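Long-range contacts in dextranase (Pseudarthrobacter oxydans, PDB 6NZS), which hydrolyses internal alpha-1,6-glucosidic linkages in dextran, as an endo-acting enzyme of glycoside hydrolase family 49: residues 179-184 against 435-440; 430-435 against 480-485. All blocks are in the same frame, centred on the assembly; numbering follows the deposited sequence.

In the fold
From the N terminus the chain first builds the Ig-like domain, whose strand 176-192 carries 179-184. It then winds through the parallel beta-solenoid until, 250 residues later, 435-440 returns to that strand, and contact 1 closes this long loop. Contact 2 closes a much shorter one of 44 residues, pairing 430-435 with 480-485 on the neighbouring coil. The loops cross: 430-435 starts inside the long loop and its partner 480-485 lies beyond the end of it. H435 ends the first segment of contact 2 and begins the second of contact 1. N436 ND2 probably donates to M484 O, a second join. Thus contact 2 stacks adjacent coils, and contact 1 fastens the Ig-like domain upon them.

Contact 1: 179-184 against 435-440; sequences HTEPRN and HNRMYW
H179 and H435 meet edge to edge, NE2 of H179 lying 2.8 Å from ND1 of H435 in a somewhat bent hydrogen bond whose proton could lie on either nitrogen. Each nitrogen sits near the plane of the other ring, yet the rings stand almost perpendicular, their planes 88° apart. A chi1 of -163° swings the H179 ring away from its own backbone N, and one ring face lies against the N436 backbone, whose carbonyl O is 3.0 Å from H179 CG. E181 treats H435 differently: its CB rests over the imidazole face in a CH-pi contact, 3.8 Å from the ring centroid. Farther out, the E181 carboxylate meets R437 in a salt bridge, OE2 using its syn lone pair to accept from NH1 at 2.7 Å, with the oxygen 22° out of the guanidinium plane. Y155 OH also bonds E181 OE2, while E409 takes R437 NH2. The far nitrogens of the histidines are held too, H435 NE2 by E149 and H179 ND1 by the M484 carbonyl. With an alanine in place of H179, H435 ND1 would probably lose this partner and M484 O one of its donors, leaving the H435 ring, though still bonded to E149, less firmly fixed. Such a buried polar network joins the N-terminal Ig-like domain to the loop leaving a solenoid strand, the two-domain architecture of family 49.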
ATOM      1  N   HIS A 179      13.911  -1.930  12.232  1.00  9.15           N
ATOM      2  CA  HIS A 179      12.950  -0.835  12.236  1.00  8.89           C
ATOM      3  C   HIS A 179      12.168  -0.850  13.541  1.00  9.74           C
ATOM      4  O   HIS A 179      11.937  -1.914  14.118  1.00 10.05           O
ATOM      5  CB  HIS A 179      11.979  -0.959  11.052  1.00  9.79           C
ATOM      6  CG  HIS A 179      11.241   0.308  10.760  1.00  7.97           C
ATOM      7  ND1 HIS A 179      11.795   1.337  10.025  1.00  9.68           N
ATOM      8  CD2 HIS A 179      10.008   0.727  11.128  1.00  8.55           C
ATOM      9  CE1 HIS A 179      10.927   2.334   9.950  1.00  8.41           C
ATOM     10  NE2 HIS A 179       9.836   1.990  10.609  1.00  8.87           N
ATOM     11  N   THR A 180      11.753   0.335  13.988  1.00  9.08           N
ATOM     12  CA  THR A 180      10.952   0.502  15.196  1.00  8.91           C
ATOM     13  C   THR A 180       9.576   1.042  14.820  1.00  9.38           C
ATOM     14  O   THR A 180       9.472   2.031  14.086  1.00  9.78           O
ATOM     15  CB  THR A 180      11.660   1.456  16.157  1.00 10.88           C
ATOM     16  OG1 THR A 180      12.888   0.853  16.584  1.00 11.31           O
ATOM     17  CG2 THR A 180      10.797   1.740  17.383  1.00 12.16           C
ATOM     18  N   GLU A 181       8.521   0.393  15.302  1.00  9.85           N
ATOM     19  CA  GLU A 181       7.167   0.766  14.908  1.00  8.41           C
ATOM     20  C   GLU A 181       6.197   0.232  15.957  1.00  9.92           C
ATOM     21  O   GLU A 181       6.577  -0.598  16.803  1.00  9.72           O
ATOM     22  CB  GLU A 181       6.823   0.198  13.522  1.00 10.18           C
ATOM     23  CG  GLU A 181       6.670  -1.326  13.571  1.00  9.89           C
ATOM     24  CD  GLU A 181       6.522  -2.011  12.222  1.00 10.70           C
ATOM     25  OE1 GLU A 181       6.422  -1.329  11.189  1.00 12.27           O
ATOM     26  OE2 GLU A 181       6.509  -3.259  12.203  1.00 14.44           O
ATOM     27  N   PRO A 182       4.940   0.690  15.942  1.00  8.38           N
ATOM     28  CA  PRO A 182       3.942   0.099  16.850  1.00  8.90           C
ATOM     29  C   PRO A 182       3.739  -1.379  16.544  1.00  8.82           C
ATOM     30  O   PRO A 182       3.609  -1.778  15.385  1.00  9.76           O
ATOM     31  CB  PRO A 182       2.668   0.908  16.550  1.00  9.52           C
ATOM     32  CG  PRO A 182       3.192   2.225  16.027  1.00 10.88           C
ATOM     33  CD  PRO A 182       4.403   1.866  15.225  1.00  7.76           C
ATOM     34  N   ARG A 183       3.705  -2.199  17.600  1.00  9.02           N
ATOM     35  CA  ARG A 183       3.330  -3.602  17.421  1.00  9.10           C
ATOM     36  C   ARG A 183       1.886  -3.710  16.956  1.00  9.47           C
ATOM     37  O   ARG A 183       1.566  -4.497  16.053  1.00  9.39           O
ATOM     38  CB  ARG A 183       3.490  -4.356  18.741  1.00 10.88           C
ATOM     39  CG  ARG A 183       3.254  -5.857  18.604  1.00 13.36           C
ATOM     40  CD  ARG A 183       3.386  -6.627  19.928  1.00 16.05           C
ATOM     41  NE  ARG A 183       4.615  -6.324  20.673  1.00 21.79           N
ATOM     42  CZ  ARG A 183       5.741  -7.038  20.631  1.00 20.84           C
ATOM     43  NH1 ARG A 183       5.851  -8.121  19.869  1.00 19.60           N
ATOM     44  NH2 ARG A 183       6.779  -6.659  21.363  1.00 21.94           N
ATOM     45  N   ASN A 184       1.006  -2.932  17.579  1.00  8.20           N
ATOM     46  CA  ASN A 184      -0.398  -2.849  17.208  1.00  8.67           C
ATOM     47  C   ASN A 184      -0.575  -1.465  16.597  1.00  8.10           C
ATOM     48  O   ASN A 184      -0.627  -0.458  17.310  1.00  9.99           O
ATOM     49  CB  ASN A 184      -1.266  -3.070  18.442  1.00  9.91           C
ATOM     50  CG  ASN A 184      -1.032  -4.429  19.054  1.00 10.26           C
ATOM     51  OD1 ASN A 184      -1.383  -5.449  18.465  1.00 10.56           O
ATOM     52  ND2 ASN A 184      -0.408  -4.456  20.226  1.00 11.62           N
ATOM     53  N   HIS A 435       6.907   3.579   7.516  1.00  6.89           N
ATOM     54  CA  HIS A 435       7.579   2.443   8.127  1.00  8.29           C
ATOM     55  C   HIS A 435       7.976   1.484   7.027  1.00  8.07           C
ATOM     56  O   HIS A 435       7.397   1.485   5.939  1.00  8.19           O
ATOM     57  CB  HIS A 435       6.653   1.715   9.106  1.00  8.32           C
ATOM     58  CG  HIS A 435       6.325   2.527  10.314  1.00  7.85           C
ATOM     59  ND1 HIS A 435       7.285   2.888  11.234  1.00  9.15           N
ATOM     60  CD2 HIS A 435       5.163   3.078  10.740  1.00  9.02           C
ATOM     61  CE1 HIS A 435       6.728   3.620  12.184  1.00  8.51           C
ATOM     62  NE2 HIS A 435       5.440   3.746  11.907  1.00  8.89           N
ATOM     63  N   ASN A 436       8.956   0.640   7.338  1.00  8.66           N
ATOM     64  CA  ASN A 436       9.323  -0.446   6.441  1.00  8.52           C
ATOM     65  C   ASN A 436      10.089  -1.477   7.249  1.00  8.56           C
ATOM     66  O   ASN A 436      10.754  -1.135   8.227  1.00  9.65           O
ATOM     67  CB  ASN A 436      10.181   0.045   5.267  1.00  8.86           C
ATOM     68  CG  ASN A 436      11.614   0.316   5.673  1.00  8.81           C
ATOM     69  OD1 ASN A 436      12.495  -0.531   5.482  1.00 10.26           O
ATOM     70  ND2 ASN A 436      11.857   1.484   6.259  1.00  8.87           N
ATOM     71  N   ARG A 437      10.015  -2.737   6.814  1.00  9.32           N
ATOM     72  CA  ARG A 437      10.754  -3.816   7.453  1.00 10.63           C
ATOM     73  C   ARG A 437      11.643  -4.526   6.440  1.00  9.97           C
ATOM     74  O   ARG A 437      11.829  -5.743   6.496  1.00 10.96           O
ATOM     75  CB  ARG A 437       9.826  -4.798   8.169  1.00 12.35           C
ATOM     76  CG  ARG A 437       9.209  -4.242   9.462  1.00 14.35           C
ATOM     77  CD  ARG A 437       8.610  -5.348  10.340  1.00 13.32           C
ATOM     78  NE  ARG A 437       7.599  -6.132   9.635  1.00 13.59           N
ATOM     79  CZ  ARG A 437       6.324  -5.790   9.504  1.00 13.19           C
ATOM     80  NH1 ARG A 437       5.864  -4.662  10.038  1.00 13.22           N
ATOM     81  NH2 ARG A 437       5.498  -6.584   8.828  1.00 15.03           N
ATOM     82  N   MET A 438      12.207  -3.769   5.501  1.00  9.49           N
ATOM     83  CA  MET A 438      13.086  -4.357   4.494  1.00  9.51           C
ATOM     84  C   MET A 438      14.420  -4.704   5.149  1.00  9.95           C
ATOM     85  O   MET A 438      15.120  -3.825   5.663  1.00  9.97           O
ATOM     86  CB  MET A 438      13.253  -3.398   3.316  1.00  9.33           C
ATOM     87  CG  MET A 438      11.926  -3.140   2.582  1.00  9.45           C
ATOM     88  SD  MET A 438      12.066  -2.198   1.037  1.00 10.85           S
ATOM     89  CE  MET A 438      12.665  -0.636   1.663  1.00 10.92           C
ATOM     90  N   TYR A 439      14.761  -5.993   5.168  1.00  9.67           N
ATOM     91  CA  TYR A 439      15.716  -6.480   6.157  1.00  8.92           C
ATOM     92  C   TYR A 439      16.856  -7.338   5.627  1.00  9.76           C
ATOM     93  O   TYR A 439      17.707  -7.727   6.424  1.00 10.43           O
ATOM     94  CB  TYR A 439      14.999  -7.288   7.254  1.00 11.14           C
ATOM     95  CG  TYR A 439      14.432  -8.637   6.809  1.00 11.13           C
ATOM     96  CD1 TYR A 439      15.194  -9.803   6.874  1.00 12.74           C
ATOM     97  CD2 TYR A 439      13.123  -8.746   6.353  1.00 15.14           C
ATOM     98  CE1 TYR A 439      14.671 -11.027   6.480  1.00 12.12           C
ATOM     99  CE2 TYR A 439      12.594  -9.969   5.965  1.00 17.27           C
ATOM    100  CZ  TYR A 439      13.371 -11.101   6.036  1.00 17.37           C
ATOM    101  OH  TYR A 439      12.842 -12.312   5.657  1.00 20.18           O
ATOM    102  N   TRP A 440      16.899  -7.645   4.335  1.00  8.51           N
ATOM    103  CA  TRP A 440      17.718  -8.755   3.847  1.00  9.22           C
ATOM    104  C   TRP A 440      19.202  -8.567   4.147  1.00  8.99           C
ATOM    105  O   TRP A 440      19.786  -7.511   3.881  1.00 10.35           O
ATOM    106  CB  TRP A 440      17.544  -8.893   2.338  1.00  9.82           C
ATOM    107  CG  TRP A 440      16.136  -9.004   1.863  1.00 11.06           C
ATOM    108  CD1 TRP A 440      15.465  -8.105   1.080  1.00 14.17           C
ATOM    109  CD2 TRP A 440      15.233 -10.094   2.085  1.00 11.42           C
ATOM    110  NE1 TRP A 440      14.202  -8.562   0.815  1.00 15.10           N
ATOM    111  CE2 TRP A 440      14.035  -9.786   1.411  1.00 13.25           C
ATOM    112  CE3 TRP A 440      15.327 -11.307   2.779  1.00 13.62           C
ATOM    113  CZ2 TRP A 440      12.930 -10.630   1.425  1.00 14.86           C
ATOM    114  CZ3 TRP A 440      14.227 -12.148   2.796  1.00 16.59           C
ATOM    115  CH2 TRP A 440      13.042 -11.806   2.120  1.00 18.29           C
TER

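Contact 2: 430-435 against 480-485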
ATOM      1  N   ASN A 430       5.316  13.391  -3.561  1.00 10.09           N
ATOM      2  CA  ASN A 430       4.832  13.449  -2.177  1.00  9.61           C
ATOM      3  C   ASN A 430       4.467  12.068  -1.631  1.00 10.38           C
ATOM      4  O   ASN A 430       3.331  11.799  -1.231  1.00 10.25           O
ATOM      5  CB  ASN A 430       3.702  14.471  -2.030  1.00 10.66           C
ATOM      6  CG  ASN A 430       4.173  15.854  -2.371  1.00 11.78           C
ATOM      7  OD1 ASN A 430       5.203  16.292  -1.865  1.00 13.20           O
ATOM      8  ND2 ASN A 430       3.480  16.517  -3.286  1.00 14.19           N
ATOM      9  N   THR A 431       5.471  11.202  -1.629  1.00  9.54           N
ATOM     10  CA  THR A 431       5.377   9.854  -1.076  1.00  9.05           C
ATOM     11  C   THR A 431       6.026   9.871   0.295  1.00 10.73           C
ATOM     12  O   THR A 431       7.132  10.397   0.448  1.00 10.06           O
ATOM     13  CB  THR A 431       6.139   8.873  -1.972  1.00  9.62           C
ATOM     14  OG1 THR A 431       5.685   8.989  -3.331  1.00  9.45           O
ATOM     15  CG2 THR A 431       5.957   7.438  -1.484  1.00 10.76           C
ATOM     16  N   THR A 432       5.343   9.314   1.294  1.00  8.97           N
ATOM     17  CA  THR A 432       5.937   9.145   2.614  1.00  8.85           C
ATOM     18  C   THR A 432       5.877   7.672   2.981  1.00  9.54           C
ATOM     19  O   THR A 432       4.786   7.116   3.158  1.00  9.83           O
ATOM     20  CB  THR A 432       5.236   9.990   3.672  1.00 10.27           C
ATOM     21  OG1 THR A 432       5.198  11.358   3.241  1.00 11.13           O
ATOM     22  CG2 THR A 432       5.991   9.936   4.979  1.00  9.68           C
ATOM     23  N   VAL A 433       7.048   7.053   3.111  1.00  8.50           N
ATOM     24  CA  VAL A 433       7.160   5.679   3.577  1.00  8.08           C
ATOM     25  C   VAL A 433       7.345   5.772   5.086  1.00  8.26           C
ATOM     26  O   VAL A 433       8.450   6.007   5.577  1.00  8.35           O
ATOM     27  CB  VAL A 433       8.323   4.955   2.898  1.00  8.26           C
ATOM     28  CG1 VAL A 433       8.339   3.467   3.255  1.00  9.56           C
ATOM     29  CG2 VAL A 433       8.239   5.134   1.362  1.00  9.69           C
ATOM     30  N   ILE A 434       6.238   5.644   5.823  1.00  8.21           N
ATOM     31  CA  ILE A 434       6.272   5.924   7.254  1.00  7.67           C
ATOM     32  C   ILE A 434       6.958   4.809   8.030  1.00  7.30           C
ATOM     33  O   ILE A 434       7.508   5.057   9.108  1.00  9.32           O
ATOM     34  CB  ILE A 434       4.876   6.256   7.827  1.00  8.34           C
ATOM     35  CG1 ILE A 434       3.855   5.151   7.542  1.00  8.98           C
ATOM     36  CG2 ILE A 434       4.385   7.624   7.327  1.00  9.72           C
ATOM     37  CD1 ILE A 434       2.577   5.298   8.402  1.00  9.27           C
ATOM     38  N   HIS A 435       6.907   3.579   7.516  1.00  6.89           N
ATOM     39  CA  HIS A 435       7.579   2.443   8.127  1.00  8.29           C
ATOM     40  C   HIS A 435       7.976   1.484   7.027  1.00  8.07           C
ATOM     41  O   HIS A 435       7.397   1.485   5.939  1.00  8.19           O
ATOM     42  CB  HIS A 435       6.653   1.715   9.106  1.00  8.32           C
ATOM     43  CG  HIS A 435       6.325   2.527  10.314  1.00  7.85           C
ATOM     44  ND1 HIS A 435       7.285   2.888  11.234  1.00  9.15           N
ATOM     45  CD2 HIS A 435       5.163   3.078  10.740  1.00  9.02           C
ATOM     46  CE1 HIS A 435       6.728   3.620  12.184  1.00  8.51           C
ATOM     47  NE2 HIS A 435       5.440   3.746  11.907  1.00  8.89           N
ATOM     48  N   THR A 480       9.833  10.694   1.377  1.00  8.67           N
ATOM     49  CA  THR A 480      10.262  10.806   2.761  1.00  9.32           C
ATOM     50  C   THR A 480      10.203   9.426   3.399  1.00  9.47           C
ATOM     51  O   THR A 480       9.137   8.804   3.442  1.00 10.70           O
ATOM     52  CB  THR A 480       9.347  11.787   3.490  1.00  9.98           C
ATOM     53  OG1 THR A 480       9.495  13.091   2.900  1.00 11.14           O
ATOM     54  CG2 THR A 480       9.697  11.857   4.966  1.00 12.33           C
ATOM     55  N   VAL A 481      11.349   8.937   3.863  1.00  8.35           N
ATOM     56  CA  VAL A 481      11.456   7.611   4.464  1.00  7.63           C
ATOM     57  C   VAL A 481      11.777   7.806   5.937  1.00  8.64           C
ATOM     58  O   VAL A 481      12.845   8.322   6.295  1.00  9.49           O
ATOM     59  CB  VAL A 481      12.520   6.755   3.771  1.00  7.95           C
ATOM     60  CG1 VAL A 481      12.563   5.362   4.388  1.00  9.99           C
ATOM     61  CG2 VAL A 481      12.232   6.678   2.269  1.00  9.34           C
ATOM     62  N   GLU A 482      10.839   7.427   6.792  1.00  9.09           N
ATOM     63  CA  GLU A 482      10.958   7.696   8.222  1.00  9.50           C
ATOM     64  C   GLU A 482      11.543   6.493   8.953  1.00  8.97           C
ATOM     65  O   GLU A 482      11.265   5.342   8.602  1.00  9.46           O
ATOM     66  CB  GLU A 482       9.594   8.068   8.808  1.00  9.69           C
ATOM     67  CG  GLU A 482       8.962   9.274   8.101  1.00 10.40           C
ATOM     68  CD  GLU A 482       8.041  10.078   8.994  1.00 15.01           C
ATOM     69  OE1 GLU A 482       8.299  10.183  10.212  1.00 17.64           O
ATOM     70  OE2 GLU A 482       7.058  10.628   8.471  1.00 12.43           O
ATOM     71  N   GLY A 483      12.354   6.770   9.977  1.00  9.59           N
ATOM     72  CA  GLY A 483      13.063   5.687  10.644  1.00  9.31           C
ATOM     73  C   GLY A 483      14.142   5.073   9.754  1.00  9.31           C
ATOM     74  O   GLY A 483      14.620   5.670   8.784  1.00  9.85           O
ATOM     75  N   MET A 484      14.524   3.843  10.097  1.00  8.40           N
ATOM     76  CA  MET A 484      15.598   3.140   9.406  1.00  9.07           C
ATOM     77  C   MET A 484      15.085   2.382   8.188  1.00  9.05           C
ATOM     78  O   MET A 484      13.970   1.861   8.184  1.00  9.14           O
ATOM     79  CB  MET A 484      16.240   2.117  10.346  1.00  9.75           C
ATOM     80  CG  MET A 484      16.893   2.717  11.566  1.00  9.37           C
ATOM     81  SD  MET A 484      17.611   1.449  12.641  1.00 13.15           S
ATOM     82  CE  MET A 484      16.155   0.646  13.270  1.00 19.61           C
ATOM     83  N   THR A 485      15.916   2.317   7.146  1.00  8.45           N
ATOM     84  CA  THR A 485      15.636   1.448   6.003  1.00  8.40           C
ATOM     85  C   THR A 485      16.926   0.771   5.566  1.00  8.62           C
ATOM     86  O   THR A 485      18.001   0.999   6.135  1.00  8.70           O
ATOM     87  CB  THR A 485      14.929   2.175   4.848  1.00  9.54           C
ATOM     88  OG1 THR A 485      14.365   1.206   3.959  1.00  9.70           O
ATOM     89  CG2 THR A 485      15.894   3.065   4.062  1.00  9.49           C
TER
HETATM   90  O   HOH W   1       7.626  13.199   0.896  1.00 15.14           O
HETATM   91  O   HOH W   2      10.091   3.800   6.657  1.00  8.44           O
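T431 and V433 on one strand and T480 and E482 on the other are joined by three backbone hydrogen bonds. T480 N donates to T431 O at 2.9 Å. The T480 carbonyl O in turn accepts from V433 N at 2.7 Å. The third bond, from E482 N to V433 O at 3.0 Å, is almost straight. The strands run parallel, their axes 9° apart, and T432 and V433 pair with T480 and V481. T432 and T480 run alongside each other in the same direction, CG2 of T432 lying 4.1 Å from CB of T480. Turned away from the T432 amide, this methyl also faces the E482 carboxylate, with OE2 of E482 3.7 Å from CG2 of T432. On the other face V433 and V481 form an apolar pair, CB of V433 being 4.3 Å from CG2 of V481. Two waters extend the backbone network: one donates to T431 O and bonds T480 OG1, the other donates to both V433 O and E482 O. V433 O is therefore gripped by an amide and a water.

Farther out, V481 packs on L505 and I507 of the next coil, and N506 bonds T480 OG1. S119 of the Ig-like domain bonds E482 OE1, and R117 reaches I434 O. At G483, where phi is positive, the chain turns a corner out of this sheet. Backbone bonds, two bridging waters and side-chain packing on both faces thus join the coils, while on the face of T432 and T480 the buried E482 carboxylate also turns to the Ig-like domain through S119.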